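PDB 5UCT: endoribonuclease MazF3, which acts as the toxin of a type II toxin-antitoxin system, cutting mRNA and 23S rRNA mainly after the first two uridines of UUCCU. Local coordinates for residues A[3-8]-A[22-27]; A[13-18]-A[71-76]; A[46-51]-A[78-83]; A[63-68]-A[94-99]. One frame throughout, in Å; residues are numbered along the deposited sequence.

How the interactions relate
Three contacts are built round the curled antiparallel sheet of the MazF fold, and the fourth joins the loop leading into strand 66-69 to the C-terminal helix. Interactions 1 and 2, with centres about 7 Å apart, are joined through the sheet: Ile6 N lies 2.9 Å from Arg75 O, a probable hydrogen bond between strands 3-8 and 73-79. Strand 73-79 runs on into interaction 3, whose centre is about 15 Å from that of interaction 2; Leu16 CD1 and Leu80 CB pack at 3.8 Å. Interaction 4, across the chain's centre from both, reaches interaction 2 through Leu18 CD1 and Thr65 CG2, 3.6 Å apart, and stays about 8 Å (nearest atoms) from interaction 3.

Interaction 1. Residues A[3-8]-A[22-27]; sequences PIHIAQ and VVRPHL
Pro3 and His5 of the first strand receive the end of Arg24, whose side chain comes in from the loop between strands 12-17 and 29-36. This places the contact in the SH3-like fold of MazF toxins, where the loop approaches one face of the curled sheet. The backbones stay well apart, with CA atoms of Pro3 and Arg24 11.3 Å from each other, and the long arginine spans the distance. Pro3 offers its ring, with CG 3.9 Å from Arg24 NH1, as the two side chains slide past each other in opposite directions. Ile4 is turned to the other face of the strand, where it meets Ile35, and the next contact falls to His5. With CG anti to its carbonyl carbon (chi1 -64°), the imidazole extends toward the incoming guanidinium, and the planes of the two groups stand nearly perpendicular, at 82°. The guanidinium nitrogen nears a ring carbon obliquely, without a hydrogen bond or stack between the two groups. Arg24 gets there by a chain bent at chi2 and chi3, and its side chain also packs on Ile17 and Val30 of the neighbouring strands. Farther along the strand, Ala7 packs on Val15. NH1 is the guanidinium nitrogen nearest the imidazole, 3.3 Å from His5 CE1 and 3.9 Å from His5 NE2.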
loop_
_atom_site.group_PDB
_atom_site.type_symbol
_atom_site.label_atom_id
_atom_site.label_comp_id
_atom_site.label_asym_id
_atom_site.label_seq_id
_atom_site.Cartn_x
_atom_site.Cartn_y
_atom_site.Cartn_z
ATOM N N PRO A 3 14.734 -4.829 -0.782
ATOM C CA PRO A 3 15.770 -3.804 -0.941
ATOM C C PRO A 3 15.261 -2.407 -0.604
ATOM O O PRO A 3 14.070 -2.175 -0.392
ATOM C CB PRO A 3 16.141 -3.913 -2.423
ATOM C CG PRO A 3 14.885 -4.360 -3.073
ATOM C CD PRO A 3 14.188 -5.263 -2.082
ATOM N N ILE A 4 16.208 -1.471 -0.563
ATOM C CA ILE A 4 15.952 -0.071 -0.237
ATOM C C ILE A 4 16.568 0.778 -1.339
ATOM O O ILE A 4 17.797 0.892 -1.423
ATOM C CB ILE A 4 16.532 0.323 1.129
ATOM C CG1 ILE A 4 16.050 -0.626 2.226
ATOM C CG2 ILE A 4 16.177 1.764 1.465
ATOM C CD1 ILE A 4 16.530 -0.238 3.613
ATOM N N HIS A 5 15.727 1.384 -2.169
ATOM C CA HIS A 5 16.171 2.256 -3.248
ATOM C C HIS A 5 15.899 3.713 -2.899
ATOM O O HIS A 5 15.181 4.033 -1.949
ATOM C CB HIS A 5 15.468 1.905 -4.565
ATOM C CG HIS A 5 15.794 0.541 -5.085
ATOM N ND1 HIS A 5 15.110 -0.588 -4.692
ATOM C CD2 HIS A 5 16.729 0.126 -5.972
ATOM C CE1 HIS A 5 15.610 -1.642 -5.311
ATOM N NE2 HIS A 5 16.594 -1.236 -6.093
ATOM N N ILE A 6 16.499 4.599 -3.685
ATOM C CA ILE A 6 16.095 5.998 -3.742
ATOM C C ILE A 6 15.017 6.121 -4.807
ATOM O O ILE A 6 15.132 5.535 -5.890
ATOM C CB ILE A 6 17.295 6.915 -4.048
ATOM C CG1 ILE A 6 18.359 6.789 -2.957
ATOM C CG2 ILE A 6 16.850 8.364 -4.184
ATOM C CD1 ILE A 6 19.591 7.641 -3.191
ATOM N N ALA A 7 13.957 6.866 -4.505
ATOM C CA ALA A 7 12.848 7.008 -5.436
ATOM C C ALA A 7 12.437 8.468 -5.537
ATOM O O ALA A 7 12.631 9.253 -4.603
ATOM C CB ALA A 7 11.644 6.156 -5.015
ATOM N N GLN A 8 11.858 8.821 -6.684
ATOM C CA GLN A 8 11.368 10.172 -6.939
ATOM C C GLN A 8 9.881 10.213 -6.601
ATOM O O GLN A 8 9.034 9.874 -7.431
ATOM C CB GLN A 8 11.623 10.579 -8.386
ATOM C CG GLN A 8 11.274 12.029 -8.686
ATOM C CD GLN A 8 12.175 13.001 -7.955
ATOM O OE1 GLN A 8 13.363 12.741 -7.769
ATOM N NE2 GLN A 8 11.615 14.128 -7.531
ATOM N N VAL A 22 9.857 -11.185 -6.410
ATOM C CA VAL A 22 9.595 -12.280 -7.337
ATOM C C VAL A 22 9.122 -11.745 -8.684
ATOM O O VAL A 22 9.546 -12.228 -9.742
ATOM C CB VAL A 22 8.576 -13.254 -6.716
ATOM C CG1 VAL A 22 8.135 -14.295 -7.729
ATOM C CG2 VAL A 22 9.168 -13.915 -5.479
ATOM N N VAL A 23 8.260 -10.730 -8.671
ATOM C CA VAL A 23 7.623 -10.226 -9.881
ATOM C C VAL A 23 8.156 -8.852 -10.277
ATOM O O VAL A 23 7.654 -8.246 -11.233
ATOM C CB VAL A 23 6.090 -10.205 -9.722
ATOM C CG1 VAL A 23 5.641 -8.991 -8.914
ATOM C CG2 VAL A 23 5.393 -10.275 -11.079
ATOM N N ARG A 24 9.181 -8.351 -9.583
ATOM C CA ARG A 24 9.683 -7.005 -9.863
ATOM C C ARG A 24 10.156 -6.814 -11.299
ATOM O O ARG A 24 9.748 -5.821 -11.926
ATOM C CB ARG A 24 10.789 -6.648 -8.867
ATOM C CG ARG A 24 10.260 -6.263 -7.505
ATOM C CD ARG A 24 10.702 -4.876 -7.098
ATOM N NE ARG A 24 12.097 -4.837 -6.675
ATOM C CZ ARG A 24 13.073 -4.264 -7.371
ATOM N NH1 ARG A 24 14.316 -4.276 -6.907
ATOM N NH2 ARG A 24 12.809 -3.672 -8.528
ATOM N N PRO A 25 10.989 -7.694 -11.889
ATOM C CA PRO A 25 11.405 -7.458 -13.280
ATOM C C PRO A 25 10.294 -7.730 -14.284
ATOM O O PRO A 25 10.531 -7.713 -15.496
ATOM C CB PRO A 25 12.577 -8.429 -13.462
ATOM C CG PRO A 25 12.272 -9.540 -12.538
ATOM C CD PRO A 25 11.640 -8.896 -11.332
ATOM N N HIS A 26 9.077 -7.978 -13.797
ATOM C CA HIS A 26 7.936 -8.266 -14.659
ATOM C C HIS A 26 6.831 -7.223 -14.549
ATOM O O HIS A 26 5.730 -7.451 -15.063
ATOM C CB HIS A 26 7.368 -9.654 -14.346
ATOM C CG HIS A 26 8.363 -10.761 -14.491
ATOM N ND1 HIS A 26 9.247 -11.103 -13.491
ATOM C CD2 HIS A 26 8.621 -11.597 -15.524
ATOM C CE1 HIS A 26 10.004 -12.106 -13.899
ATOM N NE2 HIS A 26 9.645 -12.424 -15.130
ATOM N N LEU A 27 7.085 -6.088 -13.897
ATOM C CA LEU A 27 6.078 -5.049 -13.742
ATOM C C LEU A 27 6.688 -3.688 -14.038
ATOM O O LEU A 27 7.863 -3.439 -13.756
ATOM C CB LEU A 27 5.472 -5.044 -12.335
ATOM C CG LEU A 27 4.608 -6.241 -11.952
ATOM C CD1 LEU A 27 4.103 -6.074 -10.534
ATOM C CD2 LEU A 27 3.448 -6.398 -12.923
#

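Interaction 2. Residues A[13-18]-A[71-76]; sequences RPVLIL and CDLGRQ
Leu73 and Ile17 meet tip to tip, methyl against methyl, with Leu73 CD1 3.8 Å from Ile17 CD1. The contact belongs to the curled antiparallel sheet of the SH3-like MazF fold, and it joins two strands that are not direct neighbours: strand 3-8 runs between 12-17 and 73-79, antiparallel to both. The CA atoms of Val15 and Leu73 are accordingly 9.2 Å apart, and side chains alone reach over the strand between. The second methyl of Leu73 adds to the grip, CD2 lying 4.1 Å from Ile17 CD1. Val15 joins more loosely, its CG2 standing 4.4 Å from Leu73 CD1. Torsions account for the reach: Leu73 has CG anti to the backbone N (chi1 -157°), which brings its branched end nearer, and in Ile17 chi1 (-56°) directs CG1 anti to the carbonyl carbon while chi2 (-61°) then carries CD1 to the leucine. In the next shell, His5 of the intervening strand touches both Ile17 and Leu73. Backbone hydrogen bonds of His5 with Val15 and of Pro3 with Ile17 set strand 3-8 against 12-17, and those of Ile6 with Gly74 and Arg75 tie it to 73-79. Val30 and Val32 pack on Ile17, Val32 also on Val15, and Arg24 touches Ile17 as well. Farther out the apolar contact continues to strand 66-69, where Ile68 CD1 lies 4.3 Å from Leu73 CD1.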
loop_
_atom_site.group_PDB
_atom_site.type_symbol
_atom_site.label_atom_id
_atom_site.label_comp_id
_atom_site.label_asym_id
_atom_site.label_seq_id
_atom_site.Cartn_x
_atom_site.Cartn_y
_atom_site.Cartn_z
ATOM N N ARG A 13 13.536 10.559 -2.000
ATOM C CA ARG A 13 13.461 9.981 -0.669
ATOM C C ARG A 13 13.898 8.527 -0.733
ATOM O O ARG A 13 13.812 7.892 -1.789
ATOM C CB ARG A 13 12.037 10.057 -0.097
ATOM C CG ARG A 13 11.419 11.445 -0.076
ATOM C CD ARG A 13 9.937 11.360 0.235
ATOM N NE ARG A 13 9.271 12.655 0.153
ATOM C CZ ARG A 13 9.082 13.464 1.189
ATOM N NH1 ARG A 13 8.459 14.621 1.024
ATOM N NH2 ARG A 13 9.513 13.113 2.394
ATOM N N PRO A 14 14.376 7.972 0.381
ATOM C CA PRO A 14 14.599 6.522 0.445
ATOM C C PRO A 14 13.284 5.787 0.659
ATOM O O PRO A 14 12.408 6.244 1.396
ATOM C CB PRO A 14 15.531 6.356 1.654
ATOM C CG PRO A 14 16.012 7.748 1.991
ATOM C CD PRO A 14 14.916 8.663 1.562
ATOM N N VAL A 15 13.145 4.636 0.001
ATOM C CA VAL A 15 11.894 3.885 0.021
ATOM C C VAL A 15 12.174 2.409 0.265
ATOM O O VAL A 15 13.256 1.897 -0.043
ATOM C CB VAL A 15 11.094 4.062 -1.289
ATOM C CG1 VAL A 15 10.668 5.511 -1.468
ATOM C CG2 VAL A 15 11.907 3.582 -2.481
ATOM N N LEU A 16 11.180 1.725 0.828
ATOM C CA LEU A 16 11.207 0.280 1.014
ATOM C C LEU A 16 10.361 -0.361 -0.077
ATOM O O LEU A 16 9.172 -0.055 -0.199
ATOM C CB LEU A 16 10.671 -0.109 2.392
ATOM C CG LEU A 16 10.681 -1.598 2.759
ATOM C CD1 LEU A 16 12.102 -2.127 2.914
ATOM C CD2 LEU A 16 9.878 -1.848 4.027
ATOM N N ILE A 17 10.968 -1.247 -0.861
ATOM C CA ILE A 17 10.244 -1.920 -1.935
ATOM C C ILE A 17 9.244 -2.891 -1.311
ATOM O O ILE A 17 9.625 -3.953 -0.810
ATOM C CB ILE A 17 11.196 -2.646 -2.890
ATOM C CG1 ILE A 17 12.230 -1.672 -3.464
ATOM C CG2 ILE A 17 10.409 -3.326 -3.991
ATOM C CD1 ILE A 17 11.639 -0.527 -4.267
ATOM N N LEU A 18 7.961 -2.530 -1.340
ATOM C CA LEU A 18 6.936 -3.409 -0.792
ATOM C C LEU A 18 6.580 -4.528 -1.761
ATOM O O LEU A 18 6.334 -5.662 -1.334
ATOM C CB LEU A 18 5.688 -2.606 -0.427
ATOM C CG LEU A 18 5.812 -1.721 0.808
ATOM C CD1 LEU A 18 4.457 -1.158 1.184
ATOM C CD2 LEU A 18 6.412 -2.508 1.965
ATOM N N CYS A 71 10.283 3.877 -13.621
ATOM C CA CYS A 71 11.122 4.963 -14.121
ATOM C C CYS A 71 11.539 5.913 -13.004
ATOM O O CYS A 71 12.609 6.527 -13.080
ATOM C CB CYS A 71 10.393 5.736 -15.220
ATOM S SG CYS A 71 10.305 4.892 -16.818
ATOM N N ASP A 72 10.716 6.050 -11.968
ATOM C CA ASP A 72 11.041 6.891 -10.824
ATOM C C ASP A 72 11.862 6.165 -9.767
ATOM O O ASP A 72 12.172 6.757 -8.729
ATOM C CB ASP A 72 9.758 7.443 -10.189
ATOM C CG ASP A 72 8.927 8.257 -11.162
ATOM O OD1 ASP A 72 9.504 8.814 -12.120
ATOM O OD2 ASP A 72 7.698 8.343 -10.966
ATOM N N LEU A 73 12.217 4.903 -9.999
ATOM C CA LEU A 73 13.035 4.145 -9.063
ATOM C C LEU A 73 14.508 4.350 -9.397
ATOM O O LEU A 73 14.916 4.188 -10.552
ATOM C CB LEU A 73 12.676 2.660 -9.109
ATOM C CG LEU A 73 13.024 1.864 -7.847
ATOM C CD1 LEU A 73 12.201 2.365 -6.671
ATOM C CD2 LEU A 73 12.817 0.371 -8.055
ATOM N N GLY A 74 15.299 4.705 -8.387
ATOM C CA GLY A 74 16.687 5.054 -8.614
ATOM C C GLY A 74 17.697 4.094 -8.014
ATOM O O GLY A 74 17.515 2.873 -8.064
ATOM N N ARG A 75 18.761 4.650 -7.434
ATOM C CA ARG A 75 19.883 3.843 -6.972
ATOM C C ARG A 75 19.470 2.908 -5.842
ATOM O O ARG A 75 18.649 3.257 -4.990
ATOM C CB ARG A 75 21.026 4.743 -6.498
ATOM C CG ARG A 75 21.827 5.415 -7.604
ATOM C CD ARG A 75 21.147 6.675 -8.115
ATOM N NE ARG A 75 20.580 6.484 -9.445
ATOM C CZ ARG A 75 21.261 6.651 -10.574
ATOM N NH1 ARG A 75 22.537 7.011 -10.534
ATOM N NH2 ARG A 75 20.668 6.458 -11.744
ATOM N N GLN A 76 20.053 1.711 -5.845
ATOM C CA GLN A 76 19.907 0.766 -4.745
ATOM C C GLN A 76 20.877 1.147 -3.634
ATOM O O GLN A 76 22.095 1.158 -3.843
ATOM C CB GLN A 76 20.167 -0.656 -5.242
ATOM C CG GLN A 76 20.733 -1.625 -4.205
ATOM C CD GLN A 76 19.699 -2.098 -3.202
ATOM O OE1 GLN A 76 19.188 -1.314 -2.404
ATOM N NE2 GLN A 76 19.388 -3.389 -3.237
#

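Interaction 3. Residues A[46-51]-A[78-83]; sequences VPVDAV and GYLLAS
Val48 and Leu80 meet through one methyl each, Val48 CG1 to Leu80 CD1 at 4.0 Å, with the side chains crossing at about a right angle. The valine rotamer (chi1 -69°) sets CG1 anti to the carbonyl carbon and tucks CG2 between the backbone N and the carbonyl carbon. Leu80 has CG anti to the backbone N (chi1 -175°), which extends the isopropyl end toward Val48. In the SH3-like MazF fold, this joins strand 45-48 to the segment that carries the end of strand 73-79 toward helix 85-96. The CA atoms of Val48 and Leu80 are 8.0 Å apart, so the pair packs without backbone pairing. A second methyl pair, more exposed, lies beside it: Val51 CG1 is 4.1 Å from Leu81 CD1, again with the side chains crossing near a right angle. Here it is CG1 of the valine that stands anti to the backbone N, whereas Leu81 keeps its CG anti to the carbonyl carbon. Asn52 ties the two segments from one side chain, its OD1 accepting from Asp49 N and its ND2 donating to Tyr79 O. Val48 also packs on Val60 and Leu54, and Leu80 on Glu85 of the helix.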
loop_
_atom_site.group_PDB
_atom_site.type_symbol
_atom_site.label_atom_id
_atom_site.label_comp_id
_atom_site.label_asym_id
_atom_site.label_seq_id
_atom_site.Cartn_x
_atom_site.Cartn_y
_atom_site.Cartn_z
ATOM N N VAL A 46 8.362 1.287 11.144
ATOM C CA VAL A 46 9.397 0.283 11.338
ATOM C C VAL A 46 10.739 1.001 11.392
ATOM O O VAL A 46 11.109 1.686 10.432
ATOM C CB VAL A 46 9.403 -0.785 10.232
ATOM C CG1 VAL A 46 10.489 -1.817 10.499
ATOM C CG2 VAL A 46 8.044 -1.461 10.135
ATOM N N PRO A 47 11.499 0.890 12.477
ATOM C CA PRO A 47 12.747 1.654 12.586
ATOM C C PRO A 47 13.826 1.132 11.650
ATOM O O PRO A 47 14.004 -0.079 11.484
ATOM C CB PRO A 47 13.152 1.474 14.055
ATOM C CG PRO A 47 11.909 1.002 14.752
ATOM C CD PRO A 47 11.161 0.205 13.736
ATOM N N VAL A 48 14.545 2.069 11.032
ATOM C CA VAL A 48 15.734 1.782 10.238
ATOM C C VAL A 48 16.779 2.837 10.580
ATOM O O VAL A 48 16.448 3.966 10.950
ATOM C CB VAL A 48 15.438 1.767 8.720
ATOM C CG1 VAL A 48 14.582 0.562 8.352
ATOM C CG2 VAL A 48 14.755 3.058 8.299
ATOM N N ASP A 49 18.050 2.468 10.469
ATOM C CA ASP A 49 19.121 3.353 10.920
ATOM C C ASP A 49 20.267 3.294 9.916
ATOM O O ASP A 49 20.095 2.884 8.762
ATOM C CB ASP A 49 19.551 2.978 12.347
ATOM C CG ASP A 49 20.085 4.165 13.127
ATOM O OD1 ASP A 49 20.778 5.013 12.526
ATOM O OD2 ASP A 49 19.806 4.250 14.342
ATOM N N ALA A 50 21.456 3.717 10.358
ATOM C CA ALA A 50 22.624 3.755 9.485
ATOM C C ALA A 50 23.057 2.369 9.038
ATOM O O ALA A 50 23.738 2.244 8.013
ATOM C CB ALA A 50 23.783 4.461 10.190
ATOM N N VAL A 51 22.690 1.328 9.788
ATOM C CA VAL A 51 22.962 -0.038 9.355
ATOM C C VAL A 51 22.273 -0.318 8.026
ATOM O O VAL A 51 22.857 -0.928 7.122
ATOM C CB VAL A 51 22.527 -1.034 10.447
ATOM C CG1 VAL A 51 22.488 -2.451 9.900
ATOM C CG2 VAL A 51 23.462 -0.944 11.645
ATOM N N GLY A 78 21.012 -0.037 0.056
ATOM C CA GLY A 78 20.859 -0.707 1.325
ATOM C C GLY A 78 19.936 -1.899 1.222
ATOM O O GLY A 78 19.665 -2.412 0.131
ATOM N N TYR A 79 19.448 -2.328 2.384
ATOM C CA TYR A 79 18.667 -3.548 2.509
ATOM C C TYR A 79 17.926 -3.504 3.836
ATOM O O TYR A 79 18.416 -2.929 4.811
ATOM C CB TYR A 79 19.569 -4.786 2.446
ATOM C CG TYR A 79 18.928 -6.013 1.847
ATOM C CD1 TYR A 79 17.710 -5.936 1.191
ATOM C CD2 TYR A 79 19.543 -7.253 1.941
ATOM C CE1 TYR A 79 17.126 -7.060 0.640
ATOM C CE2 TYR A 79 18.965 -8.382 1.395
ATOM C CZ TYR A 79 17.756 -8.279 0.746
ATOM O OH TYR A 79 17.176 -9.400 0.200
ATOM N N LEU A 80 16.741 -4.107 3.865
ATOM C CA LEU A 80 16.034 -4.331 5.119
ATOM C C LEU A 80 16.454 -5.689 5.662
ATOM O O LEU A 80 16.259 -6.714 4.997
ATOM C CB LEU A 80 14.518 -4.272 4.933
ATOM C CG LEU A 80 13.716 -4.378 6.236
ATOM C CD1 LEU A 80 13.767 -3.070 7.019
ATOM C CD2 LEU A 80 12.275 -4.800 5.981
ATOM N N LEU A 81 17.040 -5.694 6.857
ATOM C CA LEU A 81 17.525 -6.934 7.446
ATOM C C LEU A 81 16.380 -7.921 7.626
ATOM O O LEU A 81 15.252 -7.537 7.947
ATOM C CB LEU A 81 18.204 -6.658 8.791
ATOM C CG LEU A 81 19.684 -6.253 8.790
ATOM C CD1 LEU A 81 19.940 -5.005 7.957
ATOM C CD2 LEU A 81 20.169 -6.048 10.217
ATOM N N ALA A 82 16.674 -9.203 7.401
ATOM C CA ALA A 82 15.648 -10.235 7.490
ATOM C C ALA A 82 15.062 -10.349 8.891
ATOM O O ALA A 82 13.945 -10.855 9.043
ATOM C CB ALA A 82 16.218 -11.584 7.050
ATOM N N SER A 83 15.788 -9.895 9.915
ATOM C CA SER A 83 15.246 -9.890 11.268
ATOM C C SER A 83 14.150 -8.848 11.445
ATOM O O SER A 83 13.361 -8.951 12.391
ATOM C CB SER A 83 16.367 -9.653 12.283
ATOM O OG SER A 83 17.061 -8.449 12.003
#

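Interaction 4. Residues A[63-68]-A[94-99]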
loop_
_atom_site.group_PDB
_atom_site.type_symbol
_atom_site.label_atom_id
_atom_site.label_comp_id
_atom_site.label_asym_id
_atom_site.label_seq_id
_atom_site.Cartn_x
_atom_site.Cartn_y
_atom_site.Cartn_z
ATOM N N ASP A 63 2.003 3.940 6.590
ATOM C CA ASP A 63 0.726 4.587 6.320
ATOM C C ASP A 63 0.743 5.412 5.043
ATOM O O ASP A 63 -0.309 5.929 4.647
ATOM C CB ASP A 63 0.328 5.480 7.497
ATOM C CG ASP A 63 -0.481 4.740 8.537
ATOM O OD1 ASP A 63 -1.405 3.999 8.148
ATOM O OD2 ASP A 63 -0.190 4.899 9.740
ATOM N N ASN A 64 1.896 5.539 4.391
ATOM C CA ASN A 64 2.051 6.371 3.205
ATOM C C ASN A 64 2.609 5.577 2.032
ATOM O O ASN A 64 3.388 6.093 1.231
ATOM C CB ASN A 64 2.946 7.573 3.498
ATOM C CG ASN A 64 2.391 8.465 4.586
ATOM O OD1 ASN A 64 3.042 8.701 5.602
ATOM N ND2 ASN A 64 1.185 8.977 4.373
ATOM N N THR A 65 2.223 4.312 1.911
ATOM C CA THR A 65 2.714 3.497 0.808
ATOM C C THR A 65 2.187 4.024 -0.523
ATOM O O THR A 65 1.064 4.530 -0.618
ATOM C CB THR A 65 2.300 2.037 0.987
ATOM O OG1 THR A 65 0.915 1.901 0.644
ATOM C CG2 THR A 65 2.508 1.597 2.432
ATOM N N GLN A 66 3.015 3.909 -1.559
ATOM C CA GLN A 66 2.679 4.422 -2.878
ATOM C C GLN A 66 3.137 3.430 -3.936
ATOM O O GLN A 66 4.130 2.720 -3.756
ATOM C CB GLN A 66 3.331 5.789 -3.137
ATOM C CG GLN A 66 2.968 6.872 -2.121
ATOM C CD GLN A 66 1.670 7.578 -2.452
ATOM O OE1 GLN A 66 1.029 7.280 -3.455
ATOM N NE2 GLN A 66 1.282 8.530 -1.611
ATOM N N THR A 67 2.400 3.389 -5.045
ATOM C CA THR A 67 2.795 2.639 -6.235
ATOM C C THR A 67 3.301 3.642 -7.265
ATOM O O THR A 67 2.523 4.447 -7.790
ATOM C CB THR A 67 1.629 1.822 -6.792
ATOM O OG1 THR A 67 1.210 0.858 -5.820
ATOM C CG2 THR A 67 2.051 1.099 -8.056
ATOM N N ILE A 68 4.600 3.597 -7.547
ATOM C CA ILE A 68 5.243 4.562 -8.435
ATOM C C ILE A 68 5.716 3.847 -9.696
ATOM O O ILE A 68 5.892 2.620 -9.679
ATOM C CB ILE A 68 6.414 5.273 -7.733
ATOM C CG1 ILE A 68 7.571 4.294 -7.490
ATOM C CG2 ILE A 68 5.960 5.883 -6.423
ATOM C CD1 ILE A 68 8.811 4.944 -6.920
ATOM N N ASN A 94 -1.503 -3.818 10.970
ATOM C CA ASN A 94 -2.186 -2.820 11.785
ATOM C C ASN A 94 -2.549 -1.592 10.965
ATOM O O ASN A 94 -3.581 -0.962 11.219
ATOM C CB ASN A 94 -1.327 -2.412 12.980
ATOM C CG ASN A 94 -0.887 -3.594 13.811
ATOM O OD1 ASN A 94 -1.671 -4.501 14.074
ATOM N ND2 ASN A 94 0.377 -3.593 14.227
ATOM N N ALA A 95 -1.723 -1.242 9.975
ATOM C CA ALA A 95 -2.002 -0.067 9.158
ATOM C C ALA A 95 -3.304 -0.215 8.384
ATOM O O ALA A 95 -4.014 0.774 8.172
ATOM C CB ALA A 95 -0.846 0.197 8.194
ATOM N N PHE A 96 -3.639 -1.434 7.964
ATOM C CA PHE A 96 -4.828 -1.679 7.160
ATOM C C PHE A 96 -5.885 -2.505 7.881
ATOM O O PHE A 96 -6.944 -2.768 7.299
ATOM C CB PHE A 96 -4.438 -2.371 5.845
ATOM C CG PHE A 96 -3.485 -1.572 4.992
ATOM C CD1 PHE A 96 -3.475 -0.188 5.044
ATOM C CD2 PHE A 96 -2.599 -2.208 4.139
ATOM C CE1 PHE A 96 -2.600 0.544 4.263
ATOM C CE2 PHE A 96 -1.723 -1.482 3.356
ATOM C CZ PHE A 96 -1.723 -0.105 3.417
ATOM N N ASP A 97 -5.637 -2.908 9.131
ATOM C CA ASP A 97 -6.530 -3.785 9.895
ATOM C C ASP A 97 -6.802 -5.083 9.126
ATOM O O ASP A 97 -7.889 -5.328 8.600
ATOM C CB ASP A 97 -7.837 -3.069 10.261
ATOM C CG ASP A 97 -7.684 -2.153 11.461
ATOM O OD1 ASP A 97 -6.546 -1.996 11.955
ATOM O OD2 ASP A 97 -8.703 -1.587 11.909
ATOM N N LEU A 98 -5.763 -5.910 9.079
ATOM C CA LEU A 98 -5.807 -7.206 8.422
ATOM C C LEU A 98 -5.617 -8.307 9.457
ATOM O O LEU A 98 -4.961 -8.109 10.484
ATOM C CB LEU A 98 -4.729 -7.307 7.338
ATOM C CG LEU A 98 -4.769 -6.213 6.268
ATOM C CD1 LEU A 98 -3.510 -6.247 5.416
ATOM C CD2 LEU A 98 -6.011 -6.356 5.402
ATOM N N ASP A 99 -6.195 -9.474 9.179
ATOM C CA ASP A 99 -6.186 -10.585 10.133
ATOM C C ASP A 99 -4.977 -11.488 9.880
ATOM O O ASP A 99 -5.080 -12.621 9.403
ATOM C CB ASP A 99 -7.501 -11.353 10.060
ATOM C CG ASP A 99 -7.945 -11.625 8.635
ATOM O OD1 ASP A 99 -7.081 -11.683 7.736
ATOM O OD2 ASP A 99 -9.164 -11.774 8.410
#
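Asp63 reaches across to Ala95 of the C-terminal helix with the end of its carboxylate. Starting at CB, the side chain is 5.5 Å from Ala95 CB; at CG the gap to that methyl narrows to 4.6 Å. Of the two oxygens, OD1 makes the touch, a van der Waals approach 3.8 Å from Ala95 CB, while its hydrogen bond is made beyond the two segments, so the methyl is not its main partner. OD2 stands farther from the methyl, and is hydrogen-bonded to Thr44 OG1; the same threonine packs on Ala95. The backbones come closest here, CA of Asp63 and CA of Ala95 being 6.1 Å apart. Two residues on, Thr65 adds a looser meeting: its OG1 is 4.3 Å from Phe96 CZ, approaching the ring at its edge, near the ring plane. In the MazF dimer this place lies by the second subunit: Phe96 packs on Thr31 of that chain, and its O accepts a hydrogen bond from Arg2 of the same chain. Together the contacts set the final turn of helix 85-96 against the loop entering strand 66-69, which pairs with strand 29-36, while Thr65 meets Thr65 of the other subunit.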